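Local coordinates for colicin-B (Escherichia coli, PDB 1RH1), which forms pores that depolarise the cytoplasmic membrane of Escherichia coli and closely related bacteria, dissipating the energy of the target cell, at residues K324-I329 against E350-I355; N356-K361 against A456-L461. All blocks are in the same frame, centred on the assembly; numbering follows the deposited sequence.

Interaction 1: residues K324-I329 against E350-I355; sequences KTSEVI and EIAENI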
loop_
_atom_site.group_PDB
_atom_site.type_symbol
_atom_site.label_atom_id
_atom_site.label_comp_id
_atom_site.label_asym_id
_atom_site.label_seq_id
_atom_site.Cartn_x
_atom_site.Cartn_y
_atom_site.Cartn_z
ATOM N N LYS A 324 23.004 -7.075 2.007
ATOM C CA LYS A 324 24.191 -7.870 1.769
ATOM C C LYS A 324 25.382 -6.963 1.431
ATOM O O LYS A 324 26.468 -7.234 1.943
ATOM C CB LYS A 324 23.949 -8.855 0.626
ATOM C CG LYS A 324 25.037 -9.916 0.388
ATOM C CD LYS A 324 25.222 -10.766 1.642
ATOM C CE LYS A 324 25.961 -12.092 1.448
ATOM N NZ LYS A 324 27.359 -11.942 1.098
ATOM N N THR A 325 25.258 -5.862 0.667
ATOM C CA THR A 325 26.414 -5.031 0.344
ATOM C C THR A 325 27.037 -4.441 1.593
ATOM O O THR A 325 28.237 -4.551 1.808
ATOM C CB THR A 325 26.009 -3.904 -0.617
ATOM O OG1 THR A 325 25.616 -4.554 -1.805
ATOM C CG2 THR A 325 27.125 -2.955 -0.974
ATOM N N SER A 326 26.171 -3.897 2.447
ATOM C CA SER A 326 26.526 -3.322 3.732
ATOM C C SER A 326 27.394 -4.291 4.528
ATOM O O SER A 326 28.488 -3.953 4.964
ATOM C CB SER A 326 25.258 -3.030 4.478
ATOM O OG SER A 326 25.530 -2.329 5.667
ATOM N N GLU A 327 26.949 -5.540 4.625
ATOM C CA GLU A 327 27.634 -6.586 5.355
ATOM C C GLU A 327 28.992 -6.872 4.738
ATOM O O GLU A 327 29.976 -6.957 5.469
ATOM C CB GLU A 327 26.699 -7.760 5.322
ATOM C CG GLU A 327 26.996 -9.047 6.061
ATOM C CD GLU A 327 25.955 -10.122 5.708
ATOM O OE1 GLU A 327 26.298 -11.086 5.009
ATOM O OE2 GLU A 327 24.793 -9.987 6.115
ATOM N N VAL A 328 29.098 -6.947 3.410
ATOM C CA VAL A 328 30.366 -7.201 2.731
ATOM C C VAL A 328 31.322 -6.030 2.889
ATOM O O VAL A 328 32.519 -6.208 3.086
ATOM C CB VAL A 328 30.093 -7.471 1.245
ATOM C CG1 VAL A 328 31.385 -7.630 0.479
ATOM C CG2 VAL A 328 29.281 -8.746 1.116
ATOM N N ILE A 329 30.801 -4.808 2.808
ATOM C CA ILE A 329 31.609 -3.612 2.998
ATOM C C ILE A 329 32.102 -3.574 4.433
ATOM O O ILE A 329 33.164 -3.023 4.686
ATOM C CB ILE A 329 30.756 -2.354 2.665
ATOM C CG1 ILE A 329 30.406 -2.383 1.200
ATOM C CG2 ILE A 329 31.493 -1.067 2.975
ATOM C CD1 ILE A 329 31.579 -2.603 0.231
ATOM N N GLU A 350 30.690 3.800 8.011
ATOM C CA GLU A 350 30.104 4.887 7.223
ATOM C C GLU A 350 29.734 4.517 5.786
ATOM O O GLU A 350 28.610 4.808 5.382
ATOM C CB GLU A 350 31.047 6.078 7.131
ATOM C CG GLU A 350 31.207 6.943 8.357
ATOM C CD GLU A 350 30.042 7.895 8.573
ATOM O OE1 GLU A 350 29.146 7.583 9.367
ATOM O OE2 GLU A 350 30.037 8.955 7.941
ATOM N N ILE A 351 30.594 3.870 4.980
ATOM C CA ILE A 351 30.219 3.538 3.616
ATOM C C ILE A 351 29.091 2.530 3.659
ATOM O O ILE A 351 28.076 2.739 2.998
ATOM C CB ILE A 351 31.414 2.978 2.839
ATOM C CG1 ILE A 351 32.466 4.062 2.701
ATOM C CG2 ILE A 351 30.986 2.543 1.462
ATOM C CD1 ILE A 351 33.614 3.805 1.704
ATOM N N ALA A 352 29.197 1.495 4.487
ATOM C CA ALA A 352 28.108 0.558 4.627
ATOM C C ALA A 352 26.842 1.218 5.148
ATOM O O ALA A 352 25.774 0.869 4.667
ATOM C CB ALA A 352 28.497 -0.522 5.571
ATOM N N GLU A 353 26.902 2.189 6.077
ATOM C CA GLU A 353 25.720 2.905 6.581
ATOM C C GLU A 353 25.056 3.629 5.416
ATOM O O GLU A 353 23.862 3.466 5.154
ATOM C CB GLU A 353 26.097 3.941 7.650
ATOM C CG GLU A 353 26.347 3.371 9.063
ATOM C CD GLU A 353 27.083 4.258 10.099
ATOM O OE1 GLU A 353 26.939 5.493 10.084
ATOM O OE2 GLU A 353 27.808 3.694 10.939
ATOM N N ASN A 354 25.861 4.369 4.651
ATOM C CA ASN A 354 25.386 5.066 3.476
ATOM C C ASN A 354 24.776 4.195 2.391
ATOM O O ASN A 354 23.837 4.612 1.708
ATOM C CB ASN A 354 26.529 5.844 2.897
ATOM C CG ASN A 354 26.562 7.238 3.467
ATOM O OD1 ASN A 354 26.828 7.455 4.649
ATOM N ND2 ASN A 354 26.262 8.202 2.595
ATOM N N ILE A 355 25.308 2.985 2.215
ATOM C CA ILE A 355 24.776 2.101 1.201
ATOM C C ILE A 355 23.479 1.520 1.745
ATOM O O ILE A 355 22.468 1.485 1.028
ATOM C CB ILE A 355 25.791 0.968 0.868
ATOM C CG1 ILE A 355 27.062 1.530 0.278
ATOM C CG2 ILE A 355 25.192 0.040 -0.166
ATOM C CD1 ILE A 355 28.144 0.487 -0.047
#
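Ile329 sets its CG2 methyl above the plane of the peptide that joins Ile351 to Ala352, displaced to the N-H side of Ala352 N and 3.8 Å from it. The two segments belong to an antiparallel helical hairpin of the colicin pore-forming domain, with axes 8.4 Å apart at an angle of 177°. Such close approach depends on small residues where the backbones come nearest: Ser326 and Ala352 bring their CA atoms to 4.3 Å, and the Ala352 methyl fits against both OG and the carbonyl O of Ser326.

Branched aliphatic chains fill the interface beyond. Ile329 CG2 also meets Ile351 CG2, while its other branch, through CG1, crosses Ile355 at CD1. Thr325 suits a place between an apolar partner and its own helix backbone, because one branch is a methyl and the other a hydroxyl: the methyl lies opposite the backbone N (OG1 chi1 -65°) and reaches both CG2 and CD1 of Ile355, whereas OG1 turns back to Val321 O. Ile493 of helix 479-495 touches Ile329, Ile351 and Ile355, continuing the buried core. Across the hairpin, the polar link is a weak hydrogen bond from Ser326 OG to Ala352 O, 3.4 Å long.

Interaction 2: residues N356-K361 against A456-L461; sequences NNFQGK and ASAVAL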
loop_
_atom_site.group_PDB
_atom_site.type_symbol
_atom_site.label_atom_id
_atom_site.label_comp_id
_atom_site.label_asym_id
_atom_site.label_seq_id
_atom_site.Cartn_x
_atom_site.Cartn_y
_atom_site.Cartn_z
ATOM N N ASN A 356 23.486 1.143 3.036
ATOM C CA ASN A 356 22.332 0.501 3.622
ATOM C C ASN A 356 21.119 1.402 3.696
ATOM O O ASN A 356 20.010 0.944 3.947
ATOM C CB ASN A 356 22.640 0.009 5.007
ATOM C CG ASN A 356 21.784 -1.215 5.269
ATOM O OD1 ASN A 356 20.765 -1.189 5.951
ATOM N ND2 ASN A 356 22.170 -2.334 4.677
ATOM N N ASN A 357 21.308 2.692 3.445
ATOM C CA ASN A 357 20.207 3.644 3.390
ATOM C C ASN A 357 20.003 4.299 2.026
ATOM O O ASN A 357 19.017 4.998 1.793
ATOM C CB ASN A 357 20.434 4.743 4.410
ATOM C CG ASN A 357 20.608 4.226 5.813
ATOM O OD1 ASN A 357 21.329 4.863 6.574
ATOM N ND2 ASN A 357 19.991 3.094 6.178
ATOM N N PHE A 358 20.950 4.058 1.116
ATOM C CA PHE A 358 20.986 4.595 -0.222
ATOM C C PHE A 358 19.748 4.346 -1.055
ATOM O O PHE A 358 19.636 4.896 -2.136
ATOM C CB PHE A 358 22.172 4.013 -0.880
ATOM C CG PHE A 358 22.620 4.823 -2.051
ATOM C CD1 PHE A 358 23.467 5.889 -1.817
ATOM C CD2 PHE A 358 22.225 4.467 -3.336
ATOM C CE1 PHE A 358 23.936 6.627 -2.893
ATOM C CE2 PHE A 358 22.688 5.197 -4.405
ATOM C CZ PHE A 358 23.542 6.274 -4.180
ATOM N N GLN A 359 18.793 3.538 -0.602
ATOM C CA GLN A 359 17.538 3.323 -1.295
ATOM C C GLN A 359 16.818 4.639 -1.605
ATOM O O GLN A 359 16.617 5.544 -0.785
ATOM C CB GLN A 359 16.717 2.416 -0.411
ATOM C CG GLN A 359 15.471 1.877 -1.074
ATOM C CD GLN A 359 15.023 0.589 -0.400
ATOM O OE1 GLN A 359 15.495 0.243 0.693
ATOM N NE2 GLN A 359 14.123 -0.172 -1.034
ATOM N N GLY A 360 16.498 4.752 -2.881
ATOM C CA GLY A 360 15.849 5.946 -3.377
ATOM C C GLY A 360 16.862 7.010 -3.807
ATOM O O GLY A 360 16.498 7.915 -4.576
ATOM N N LYS A 361 18.120 6.941 -3.326
ATOM C CA LYS A 361 19.146 7.889 -3.729
ATOM C C LYS A 361 19.772 7.493 -5.065
ATOM O O LYS A 361 19.527 6.426 -5.655
ATOM C CB LYS A 361 20.199 7.977 -2.624
ATOM C CG LYS A 361 19.596 8.439 -1.291
ATOM C CD LYS A 361 20.561 8.329 -0.110
ATOM C CE LYS A 361 19.820 8.332 1.240
ATOM N NZ LYS A 361 20.582 7.606 2.252
ATOM N N ALA A 456 18.553 0.898 -11.266
ATOM C CA ALA A 456 18.361 1.720 -10.077
ATOM C C ALA A 456 19.710 2.050 -9.428
ATOM O O ALA A 456 20.469 1.107 -9.230
ATOM C CB ALA A 456 17.508 0.949 -9.093
ATOM N N SER A 457 20.087 3.300 -9.109
ATOM C CA SER A 457 21.388 3.622 -8.522
ATOM C C SER A 457 21.788 2.727 -7.371
ATOM O O SER A 457 22.914 2.236 -7.336
ATOM C CB SER A 457 21.467 5.026 -7.955
ATOM O OG SER A 457 21.492 6.073 -8.902
ATOM N N ALA A 458 20.852 2.467 -6.453
ATOM C CA ALA A 458 21.104 1.576 -5.334
ATOM C C ALA A 458 21.529 0.179 -5.792
ATOM O O ALA A 458 22.560 -0.293 -5.317
ATOM C CB ALA A 458 19.850 1.474 -4.486
ATOM N N VAL A 459 20.828 -0.468 -6.735
ATOM C CA VAL A 459 21.225 -1.766 -7.275
ATOM C C VAL A 459 22.591 -1.634 -7.981
ATOM O O VAL A 459 23.455 -2.503 -7.839
ATOM C CB VAL A 459 20.152 -2.266 -8.272
ATOM C CG1 VAL A 459 20.420 -3.674 -8.696
ATOM C CG2 VAL A 459 18.813 -2.318 -7.621
ATOM N N ALA A 460 22.879 -0.555 -8.719
ATOM C CA ALA A 460 24.174 -0.408 -9.360
ATOM C C ALA A 460 25.297 -0.182 -8.366
ATOM O O ALA A 460 26.442 -0.533 -8.647
ATOM C CB ALA A 460 24.169 0.754 -10.310
ATOM N N LEU A 461 24.996 0.404 -7.205
ATOM C CA LEU A 461 25.989 0.579 -6.160
ATOM C C LEU A 461 26.310 -0.772 -5.536
ATOM O O LEU A 461 27.474 -1.066 -5.270
ATOM C CB LEU A 461 25.495 1.457 -5.037
ATOM C CG LEU A 461 26.256 2.721 -4.681
ATOM C CD1 LEU A 461 25.696 3.163 -3.359
ATOM C CD2 LEU A 461 27.763 2.527 -4.560
#
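Phe358 lies between Leu461 CD1 and Lys361 CB. The segment 356-361 is the exit of helix 342-357, which closes in a type II beta turn from Phe358 to Lys361, and this turn packs on the first turn of helix 457-472, a predicted transmembrane helix of the pore-forming domain.

Over one face the contact is CH-pi. Leu461 CD1 stands 3.5 Å from the centroid of the Phe358 ring and only 5° off its normal, almost exactly over the centre of that face. Lys361 CB covers the opposite face, so the aromatic is sandwiched between aliphatic carbons. With CG anti to the backbone N (chi1 -159°), the ring is carried out to the helix.

Van der Waals contacts finish the edge, where Phe358 CE2 lies 3.8 Å from Ser457 CB and CD2 lies 3.7 Å from Ala458 CA. Small residues suit these places, since a flat edge can come right up to the helix backbone. Ile363 touches both Phe358 and Leu461, extending the apolar patch.

Polar interactions mainly shape the turn. Lys361 N donates to Phe358 O at 2.8 Å, and Gly360 fits the positive phi of 89°, where a CB would jam against the preceding carbonyl. Lys361 NZ reaches back to make a weak hydrogen bond with Asn357 O. Ser457 directs OG into a weak hydrogen bond with Ile363 N, while its CB rests 3.3 Å from Lys361 O.

How the interactions relate
Both contacts lie in the colicin pore-forming domain, with centres about 11 Å apart, and helix 342-357 runs through each. They follow one another along the chain: interaction 1 pairs this helix with the C-terminal third of the long helix 291-340, and interaction 2 then uses its exit and turn to meet helix 457-472, far later in sequence. The two are in direct touch, through Ser326 CB and Asn356 ND2 and through Ile355 CG1 and Leu461 CD1. A local hairpin is thereby joined to a predicted transmembrane helix, consistent with a soluble bundle in which amphipathic helices shelter the hydrophobic ones before membrane insertion.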